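Local coordinates for protein endo-1,4-beta-xylanase (Bacteroides thetaiotaomicron VPI-5482, PDB 3KST) that probably hydrolyses O-glycosidic bonds in xylan, as a calcium-binding glycoside hydrolase of family 43, at residues 83-88 with 94-99; 101-106 with 129-134; 35-40 with 109-114. All blocks are in the same frame, centred on the assembly; numbering follows the deposited sequence.

Contact 1 (83-88 with 94-99); sequences EVYYVE and YLFYSA. With CA (calcium ion), chain C.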
loop_
_atom_site.group_PDB
_atom_site.type_symbol
_atom_site.label_atom_id
_atom_site.label_comp_id
_atom_site.label_asym_id
_atom_site.label_seq_id
_atom_site.Cartn_x
_atom_site.Cartn_y
_atom_site.Cartn_z
ATOM N N GLU A 83 -3.669 2.764 -3.994
ATOM C CA GLU A 83 -2.888 1.835 -4.838
ATOM C C GLU A 83 -3.464 1.992 -6.236
ATOM O O GLU A 83 -4.674 2.166 -6.380
ATOM C CB GLU A 83 -2.942 0.385 -4.364
ATOM C CG GLU A 83 -2.444 0.201 -2.898
ATOM C CD GLU A 83 -2.067 -1.223 -2.468
ATOM O OE1 GLU A 83 -2.187 -2.233 -3.234
ATOM O OE2 GLU A 83 -1.582 -1.343 -1.306
ATOM N N VAL A 84 -2.597 1.984 -7.245
ATOM C CA VAL A 84 -2.987 2.141 -8.654
ATOM C C VAL A 84 -2.462 0.951 -9.463
ATOM O O VAL A 84 -1.290 0.566 -9.312
ATOM C CB VAL A 84 -2.445 3.437 -9.254
ATOM C CG1 VAL A 84 -2.686 3.503 -10.771
ATOM C CG2 VAL A 84 -3.087 4.682 -8.575
ATOM N N TYR A 85 -3.303 0.428 -10.357
ATOM C CA TYR A 85 -2.993 -0.723 -11.169
ATOM C C TYR A 85 -3.530 -0.547 -12.584
ATOM O O TYR A 85 -4.670 -0.107 -12.773
ATOM C CB TYR A 85 -3.640 -2.008 -10.613
ATOM C CG TYR A 85 -3.710 -2.119 -9.130
ATOM C CD1 TYR A 85 -2.600 -2.511 -8.372
ATOM C CD2 TYR A 85 -4.897 -1.812 -8.458
ATOM C CE1 TYR A 85 -2.691 -2.625 -6.995
ATOM C CE2 TYR A 85 -4.988 -1.904 -7.118
ATOM C CZ TYR A 85 -3.881 -2.295 -6.371
ATOM O OH TYR A 85 -3.997 -2.382 -5.025
ATOM N N TYR A 86 -2.722 -0.944 -13.568
ATOM C CA TYR A 86 -3.159 -0.971 -14.951
ATOM C C TYR A 86 -3.745 -2.369 -15.072
ATOM O O TYR A 86 -3.016 -3.347 -14.898
ATOM C CB TYR A 86 -2.023 -0.780 -15.947
ATOM C CG TYR A 86 -2.534 -0.928 -17.367
ATOM C CD1 TYR A 86 -3.342 0.046 -17.945
ATOM C CD2 TYR A 86 -2.229 -2.068 -18.112
ATOM C CE1 TYR A 86 -3.863 -0.125 -19.278
ATOM C CE2 TYR A 86 -2.718 -2.243 -19.428
ATOM C CZ TYR A 86 -3.512 -1.273 -20.003
ATOM O OH TYR A 86 -3.971 -1.505 -21.282
ATOM N N VAL A 87 -5.057 -2.438 -15.296
ATOM C CA VAL A 87 -5.746 -3.728 -15.428
ATOM C C VAL A 87 -5.834 -4.095 -16.922
ATOM O O VAL A 87 -6.575 -3.474 -17.702
ATOM C CB VAL A 87 -7.103 -3.749 -14.702
ATOM C CG1 VAL A 87 -6.902 -3.571 -13.187
ATOM C CG2 VAL A 87 -8.009 -2.694 -15.223
ATOM N N GLU A 88 -5.052 -5.114 -17.304
ATOM C CA GLU A 88 -4.943 -5.600 -18.697
ATOM C C GLU A 88 -6.296 -5.984 -19.303
ATOM O O GLU A 88 -6.567 -5.649 -20.470
ATOM C CB GLU A 88 -3.952 -6.780 -18.804
ATOM C CG GLU A 88 -3.304 -6.913 -20.175
ATOM C CD GLU A 88 -2.327 -5.775 -20.485
ATOM O OE1 GLU A 88 -1.515 -5.409 -19.602
ATOM O OE2 GLU A 88 -2.352 -5.246 -21.619
ATOM N N TYR A 94 -6.872 1.645 -12.491
ATOM C CA TYR A 94 -7.782 1.622 -11.347
ATOM C C TYR A 94 -7.044 2.101 -10.097
ATOM O O TYR A 94 -5.944 1.616 -9.815
ATOM C CB TYR A 94 -8.347 0.205 -11.135
ATOM C CG TYR A 94 -9.437 -0.162 -12.148
ATOM C CD1 TYR A 94 -9.154 -0.248 -13.521
ATOM C CD2 TYR A 94 -10.763 -0.395 -11.746
ATOM C CE1 TYR A 94 -10.158 -0.556 -14.452
ATOM C CE2 TYR A 94 -11.769 -0.734 -12.684
ATOM C CZ TYR A 94 -11.439 -0.822 -14.035
ATOM O OH TYR A 94 -12.368 -1.118 -14.995
ATOM N N LEU A 95 -7.624 3.094 -9.411
ATOM C CA LEU A 95 -7.137 3.611 -8.144
ATOM C C LEU A 95 -8.070 3.108 -7.029
ATOM O O LEU A 95 -9.247 3.458 -7.006
ATOM C CB LEU A 95 -7.127 5.150 -8.149
ATOM C CG LEU A 95 -6.985 5.918 -6.832
ATOM C CD1 LEU A 95 -5.691 5.512 -6.191
ATOM C CD2 LEU A 95 -7.146 7.440 -7.053
ATOM N N PHE A 96 -7.523 2.313 -6.111
ATOM C CA PHE A 96 -8.244 1.794 -4.955
ATOM C C PHE A 96 -7.755 2.596 -3.747
ATOM O O PHE A 96 -6.563 2.790 -3.573
ATOM C CB PHE A 96 -7.995 0.305 -4.781
ATOM C CG PHE A 96 -8.820 -0.530 -5.697
ATOM C CD1 PHE A 96 -8.465 -0.697 -7.039
ATOM C CD2 PHE A 96 -10.013 -1.081 -5.249
ATOM C CE1 PHE A 96 -9.298 -1.468 -7.890
ATOM C CE2 PHE A 96 -10.813 -1.834 -6.088
ATOM C CZ PHE A 96 -10.459 -2.026 -7.396
ATOM N N TYR A 97 -8.672 3.041 -2.904
ATOM C CA TYR A 97 -8.300 3.960 -1.818
ATOM C C TYR A 97 -9.325 4.000 -0.702
ATOM O O TYR A 97 -10.374 3.380 -0.813
ATOM C CB TYR A 97 -8.128 5.357 -2.410
ATOM C CG TYR A 97 -9.371 5.948 -3.050
ATOM C CD1 TYR A 97 -9.778 5.575 -4.349
ATOM C CD2 TYR A 97 -10.143 6.888 -2.372
ATOM C CE1 TYR A 97 -10.943 6.131 -4.962
ATOM C CE2 TYR A 97 -11.315 7.481 -2.979
ATOM C CZ TYR A 97 -11.696 7.088 -4.278
ATOM O OH TYR A 97 -12.820 7.643 -4.866
ATOM N N SER A 98 -8.989 4.724 0.369
ATOM C CA SER A 98 -9.871 4.962 1.478
ATOM C C SER A 98 -10.263 6.419 1.472
ATOM O O SER A 98 -9.497 7.260 1.076
ATOM C CB SER A 98 -9.180 4.615 2.781
ATOM O OG SER A 98 -8.731 3.275 2.753
ATOM N N ALA A 99 -11.485 6.707 1.879
ATOM C CA ALA A 99 -11.991 8.073 2.001
ATOM C C ALA A 99 -13.067 8.036 3.082
ATOM O O ALA A 99 -13.954 7.200 3.015
ATOM C CB ALA A 99 -12.538 8.604 0.637
HETATM CA CA CA C . -1.343 -0.020 0.597
HETATM O O HOH W 1 1.024 0.432 0.060
HETATM O O HOH W 2 -1.362 2.440 -0.087
HETATM O O HOH W 3 0.212 -1.859 1.566
HETATM O O HOH W 4 -3.735 0.651 0.412
HETATM O O HOH W 5 -2.764 -1.762 1.825
#
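E83 and F96 form a hydrogen-bonded antiparallel pair: E83 N reaches F96 O at 2.9 Å, and F96 N returns to E83 O. Y85 and Y94 repeat the pattern, with Y94 N bonded to Y85 O at 2.8 Å. Between these pairs the chains draw together at V84 and L95, where V84 CG2 lies 3.6 Å from L95 CD1. On the sheet face carrying E83, Y85 and F96, F96 CD1 meets the edge of the Y85 ring at CE2, 3.7 Å away. The two strands make the hairpin 80-87/92-99, the first two strands of one blade in the five-bladed beta-propeller of family 43. Against this close packing stands the carboxylate of E83, which turns away from 94-99 to a water-ringed calcium. E83 CG is anti to the carbonyl carbon (chi1 -58°), and the extended chain carries E83 OE2 to the calcium ion at 2.3 Å. Five waters and H251 NE2 complete the coordination. The other oxygen, E83 OE1, takes a hydrogen bond from Y85 OH at 2.6 Å, which helps fix the carboxylate's rotation. A phenylalanine in place of Y85 would probably leave OE1 without this donor and L133 N without its hydroxyl partner, giving the carboxylate more freedom to turn.

Contact 2 (101-106 with 129-134); sequences EHICVA and IDTSLF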
loop_
_atom_site.group_PDB
_atom_site.type_symbol
_atom_site.label_atom_id
_atom_site.label_comp_id
_atom_site.label_asym_id
_atom_site.label_seq_id
_atom_site.Cartn_x
_atom_site.Cartn_y
_atom_site.Cartn_z
ATOM N N GLU A 101 -12.936 6.726 5.991
ATOM C CA GLU A 101 -12.910 5.379 6.539
ATOM C C GLU A 101 -13.799 4.369 5.777
ATOM O O GLU A 101 -14.302 3.430 6.387
ATOM C CB GLU A 101 -13.194 5.381 8.068
ATOM C CG GLU A 101 -12.075 6.086 8.857
ATOM C CD GLU A 101 -12.389 6.326 10.311
ATOM O OE1 GLU A 101 -13.458 6.910 10.618
ATOM O OE2 GLU A 101 -11.532 5.974 11.147
ATOM N N HIS A 102 -13.964 4.568 4.465
ATOM C CA HIS A 102 -14.668 3.614 3.584
ATOM C C HIS A 102 -13.747 3.348 2.410
ATOM O O HIS A 102 -12.910 4.206 2.065
ATOM C CB HIS A 102 -16.036 4.142 3.123
ATOM C CG HIS A 102 -17.009 4.267 4.240
ATOM N ND1 HIS A 102 -16.973 5.302 5.144
ATOM C CD2 HIS A 102 -18.017 3.451 4.634
ATOM C CE1 HIS A 102 -17.937 5.137 6.038
ATOM N NE2 HIS A 102 -18.581 4.020 5.752
ATOM N N ILE A 103 -13.891 2.184 1.791
ATOM C CA ILE A 103 -13.054 1.810 0.636
ATOM C C ILE A 103 -13.762 2.142 -0.670
ATOM O O ILE A 103 -14.963 1.897 -0.800
ATOM C CB ILE A 103 -12.591 0.357 0.680
ATOM C CG1 ILE A 103 -13.752 -0.644 0.796
ATOM C CG2 ILE A 103 -11.682 0.188 1.904
ATOM C CD1 ILE A 103 -13.331 -2.087 0.646
ATOM N N CYS A 104 -12.980 2.642 -1.617
ATOM C CA CYS A 104 -13.451 3.191 -2.878
ATOM C C CYS A 104 -12.562 2.870 -4.049
ATOM O O CYS A 104 -11.364 2.582 -3.889
ATOM C CB CYS A 104 -13.467 4.724 -2.763
ATOM S SG CYS A 104 -14.482 5.433 -1.471
ATOM N N VAL A 105 -13.140 3.010 -5.248
ATOM C CA VAL A 105 -12.400 2.798 -6.478
ATOM C C VAL A 105 -12.791 3.847 -7.518
ATOM O O VAL A 105 -13.989 4.158 -7.677
ATOM C CB VAL A 105 -12.573 1.335 -7.036
ATOM C CG1 VAL A 105 -14.033 0.991 -7.295
ATOM C CG2 VAL A 105 -11.716 1.101 -8.296
ATOM N N ALA A 106 -11.763 4.388 -8.172
ATOM C CA ALA A 106 -11.871 5.362 -9.259
ATOM C C ALA A 106 -11.052 4.849 -10.423
ATOM O O ALA A 106 -10.247 3.916 -10.275
ATOM C CB ALA A 106 -11.345 6.751 -8.804
ATOM N N ILE A 129 -10.595 0.303 5.432
ATOM C CA ILE A 129 -9.489 1.033 4.850
ATOM C C ILE A 129 -8.417 0.111 4.263
ATOM O O ILE A 129 -8.495 -1.140 4.356
ATOM C CB ILE A 129 -8.836 1.951 5.928
ATOM C CG1 ILE A 129 -8.324 1.123 7.122
ATOM C CG2 ILE A 129 -9.813 3.060 6.377
ATOM C CD1 ILE A 129 -7.595 1.932 8.157
ATOM N N ASP A 130 -7.409 0.733 3.648
ATOM C CA ASP A 130 -6.194 0.032 3.204
ATOM C C ASP A 130 -6.381 -1.059 2.116
ATOM O O ASP A 130 -5.777 -2.127 2.151
ATOM C CB ASP A 130 -5.379 -0.497 4.412
ATOM C CG ASP A 130 -4.900 0.592 5.330
ATOM O OD1 ASP A 130 -5.295 1.747 5.152
ATOM O OD2 ASP A 130 -4.073 0.283 6.213
ATOM N N THR A 131 -7.203 -0.723 1.139
ATOM C CA THR A 131 -7.430 -1.571 -0.022
ATOM C C THR A 131 -6.119 -2.006 -0.714
ATOM O O THR A 131 -5.202 -1.198 -0.895
ATOM C CB THR A 131 -8.207 -0.835 -1.117
ATOM O OG1 THR A 131 -7.557 0.411 -1.410
ATOM C CG2 THR A 131 -9.635 -0.598 -0.728
ATOM N N SER A 132 -6.051 -3.272 -1.090
ATOM C CA SER A 132 -4.972 -3.772 -1.939
ATOM C C SER A 132 -5.581 -4.882 -2.784
ATOM O O SER A 132 -6.156 -5.815 -2.216
ATOM C CB SER A 132 -3.783 -4.305 -1.155
ATOM O OG SER A 132 -2.717 -4.556 -2.057
ATOM N N LEU A 133 -5.487 -4.723 -4.113
ATOM C CA LEU A 133 -6.018 -5.676 -5.091
ATOM C C LEU A 133 -4.975 -6.714 -5.511
ATOM O O LEU A 133 -3.787 -6.423 -5.693
ATOM C CB LEU A 133 -6.503 -4.947 -6.358
ATOM C CG LEU A 133 -7.130 -5.745 -7.517
ATOM C CD1 LEU A 133 -8.504 -6.357 -7.136
ATOM C CD2 LEU A 133 -7.265 -4.827 -8.701
ATOM N N PHE A 134 -5.470 -7.929 -5.724
ATOM C CA PHE A 134 -4.691 -9.035 -6.263
ATOM C C PHE A 134 -5.541 -9.816 -7.268
ATOM O O PHE A 134 -6.632 -10.257 -6.934
ATOM C CB PHE A 134 -4.268 -9.974 -5.167
ATOM C CG PHE A 134 -3.591 -11.221 -5.690
ATOM C CD1 PHE A 134 -2.369 -11.130 -6.340
ATOM C CD2 PHE A 134 -4.213 -12.473 -5.564
ATOM C CE1 PHE A 134 -1.737 -12.283 -6.853
ATOM C CE2 PHE A 134 -3.608 -13.630 -6.062
ATOM C CZ PHE A 134 -2.368 -13.537 -6.706
#
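S132 OG hydrogen-bonds to E83 OE1, an oxygen of the calcium-binding carboxylate, and the residue before it, T131, packs on I103. Between 101-106 and 129-134 themselves the contact is apolar. T131 CG2 sits 3.4 Å from both I103 CB and I103 CG2, tighter than carbons usually pack. A chi1 of 52° puts T131 OG1 between the backbone N and the carbonyl carbon, which swings the methyl onto the isoleucine branch. I103 CG2 then reaches along to the backbone of I129, 3.7 Å from I129 N, and at the end of the contact I129 CG2 lies over E101 CA at 3.9 Å. Two adjacent propeller blades meet here: 102-108 is the third strand of one blade, and 129-135 is the innermost strand of the next. E101 with S128 and I103 with I123 are joined by backbone hydrogen bonds, so this chain also meets the linker leading into 129-135. D130, left-handed in its backbone conformation, has a side chain that starts away from 101-106, touches E190 and P192 on strand 189-197 and accepts a hydrogen bond from G191 N at OD2; it is predicted to orient E190, the predicted proton donor.

Contact 3 (35-40 with 109-114); sequences KYYAYG and TTPEGP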
loop_
_atom_site.group_PDB
_atom_site.type_symbol
_atom_site.label_atom_id
_atom_site.label_comp_id
_atom_site.label_asym_id
_atom_site.label_seq_id
_atom_site.Cartn_x
_atom_site.Cartn_y
_atom_site.Cartn_z
ATOM N N LYS A 35 8.483 3.515 -16.428
ATOM C CA LYS A 35 8.399 4.714 -15.571
ATOM C C LYS A 35 7.766 4.341 -14.238
ATOM O O LYS A 35 6.760 3.627 -14.232
ATOM C CB LYS A 35 7.541 5.775 -16.303
ATOM C CG LYS A 35 7.795 7.245 -15.964
ATOM C CD LYS A 35 9.190 7.694 -16.402
ATOM C CE LYS A 35 9.234 9.131 -16.997
ATOM N NZ LYS A 35 8.986 10.197 -16.030
ATOM N N TYR A 36 8.361 4.799 -13.136
ATOM C CA TYR A 36 7.826 4.558 -11.779
ATOM C C TYR A 36 6.815 5.622 -11.432
ATOM O O TYR A 36 7.056 6.783 -11.704
ATOM C CB TYR A 36 8.941 4.555 -10.741
ATOM C CG TYR A 36 9.978 3.498 -11.041
ATOM C CD1 TYR A 36 9.732 2.146 -10.779
ATOM C CD2 TYR A 36 11.219 3.841 -11.591
ATOM C CE1 TYR A 36 10.688 1.168 -11.042
ATOM C CE2 TYR A 36 12.186 2.846 -11.879
ATOM C CZ TYR A 36 11.905 1.522 -11.609
ATOM O OH TYR A 36 12.852 0.562 -11.863
ATOM N N TYR A 37 5.695 5.224 -10.826
ATOM C CA TYR A 37 4.632 6.147 -10.412
ATOM C C TYR A 37 4.296 5.880 -8.960
ATOM O O TYR A 37 3.931 4.748 -8.623
ATOM C CB TYR A 37 3.378 5.985 -11.269
ATOM C CG TYR A 37 3.599 6.271 -12.728
ATOM C CD1 TYR A 37 3.476 7.569 -13.221
ATOM C CD2 TYR A 37 3.941 5.261 -13.611
ATOM C CE1 TYR A 37 3.677 7.864 -14.576
ATOM C CE2 TYR A 37 4.145 5.535 -14.973
ATOM C CZ TYR A 37 4.017 6.830 -15.448
ATOM O OH TYR A 37 4.215 7.108 -16.790
ATOM N N ALA A 38 4.445 6.895 -8.108
ATOM C CA ALA A 38 4.196 6.773 -6.670
ATOM C C ALA A 38 2.947 7.508 -6.284
ATOM O O ALA A 38 2.720 8.612 -6.749
ATOM C CB ALA A 38 5.351 7.333 -5.854
ATOM N N TYR A 39 2.150 6.869 -5.427
ATOM C CA TYR A 39 0.920 7.449 -4.861
ATOM C C TYR A 39 0.908 7.124 -3.386
ATOM O O TYR A 39 1.227 5.989 -3.018
ATOM C CB TYR A 39 -0.316 6.829 -5.490
ATOM C CG TYR A 39 -0.248 6.749 -6.996
ATOM C CD1 TYR A 39 0.388 5.665 -7.616
ATOM C CD2 TYR A 39 -0.788 7.759 -7.798
ATOM C CE1 TYR A 39 0.495 5.586 -9.002
ATOM C CE2 TYR A 39 -0.702 7.686 -9.176
ATOM C CZ TYR A 39 -0.064 6.580 -9.777
ATOM O OH TYR A 39 0.016 6.480 -11.145
ATOM N N GLY A 40 0.562 8.098 -2.551
ATOM C CA GLY A 40 0.442 7.873 -1.104
ATOM C C GLY A 40 -0.544 8.809 -0.416
ATOM O O GLY A 40 -1.219 9.623 -1.063
ATOM N N THR A 109 -7.775 6.892 -17.620
ATOM C CA THR A 109 -7.166 6.364 -18.841
ATOM C C THR A 109 -5.631 6.511 -18.811
ATOM O O THR A 109 -4.967 5.911 -19.634
ATOM C CB THR A 109 -7.736 7.022 -20.103
ATOM O OG1 THR A 109 -7.365 8.396 -20.159
ATOM C CG2 THR A 109 -9.271 6.870 -20.152
ATOM N N THR A 110 -5.086 7.319 -17.893
ATOM C CA THR A 110 -3.640 7.519 -17.782
ATOM C C THR A 110 -3.127 7.260 -16.349
ATOM O O THR A 110 -3.930 7.270 -15.392
ATOM C CB THR A 110 -3.268 8.919 -18.230
ATOM O OG1 THR A 110 -3.891 9.896 -17.374
ATOM C CG2 THR A 110 -3.677 9.125 -19.706
ATOM N N PRO A 111 -1.809 7.003 -16.195
ATOM C CA PRO A 111 -1.259 6.793 -14.839
ATOM C C PRO A 111 -1.412 7.985 -13.869
ATOM O O PRO A 111 -1.647 7.790 -12.680
ATOM C CB PRO A 111 0.243 6.536 -15.104
ATOM C CG PRO A 111 0.344 6.190 -16.497
ATOM C CD PRO A 111 -0.759 6.847 -17.224
ATOM N N GLU A 112 -1.287 9.197 -14.397
ATOM C CA GLU A 112 -1.314 10.433 -13.607
ATOM C C GLU A 112 -2.692 10.964 -13.261
ATOM O O GLU A 112 -2.801 11.852 -12.423
ATOM C CB GLU A 112 -0.470 11.535 -14.275
ATOM C CG GLU A 112 -0.995 12.206 -15.549
ATOM C CD GLU A 112 -1.065 11.313 -16.800
ATOM O OE1 GLU A 112 -0.338 10.266 -16.876
ATOM O OE2 GLU A 112 -1.851 11.687 -17.709
ATOM N N GLY A 113 -3.731 10.457 -13.927
ATOM C CA GLY A 113 -5.099 10.888 -13.693
ATOM C C GLY A 113 -5.600 11.833 -14.780
ATOM O O GLY A 113 -4.916 12.022 -15.800
ATOM N N PRO A 114 -6.763 12.482 -14.558
ATOM C CA PRO A 114 -7.575 12.429 -13.353
ATOM C C PRO A 114 -8.319 11.115 -13.114
ATOM O O PRO A 114 -9.010 10.632 -14.017
ATOM C CB PRO A 114 -8.568 13.571 -13.556
ATOM C CG PRO A 114 -8.763 13.639 -15.030
ATOM C CD PRO A 114 -7.448 13.234 -15.637
#
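Y37 offers the face of its ring to P111, whose CB stands 3.7 Å from the ring centroid and only 11° off the ring normal. This is a CH-pi contact, centred on the ring rather than slipped to the rim. A chi1 of -61° lays the ring beside the backbone N, and P111 CG continues past the centre to lie 3.9 Å from Y37 CZ. Two residues on, Y39 points to the same side of the strand but works through its hydroxyl: Y39 OH donates to P111 O at 2.6 Å. The donor approaches from above the carbonyl plane, 49° out of it, while P111 O lies at the edge of the tyrosine ring. One proline is thus held twice, by its ring and by its carbonyl. The turn around it has fastenings of its own, for T110 OG1 donates to E112 OE2 at 2.7 Å, and G113 adopts backbone angles that call for glycine just before the cis peptide bond to P114. M30, on the strand paired with 35-41, also touches P111. The arrangement joins a strand of one blade to the loop after the last strand of the next, a blade-to-blade contact of the five-bladed beta-propeller.

Overall arrangement
The three contacts lie on the same side of the chain's centre. Contacts 1 and 2 have centres about 8 Å apart and share the sheet 80-87, 92-99, 102-108: contact 1 joins its first two strands, while contact 2 passes from its third strand to the following blade. Contact 3, about 10 Å from contact 1 between centres and 16 Å from contact 2, reaches back to the preceding blade. Along the chain contact 1 closes before contact 2 opens and falls wholly within the span of contact 3, whereas contacts 2 and 3 interleave. One blade is thereby linked to both neighbours, and its calcium ligand sits beside the predicted catalytic centre.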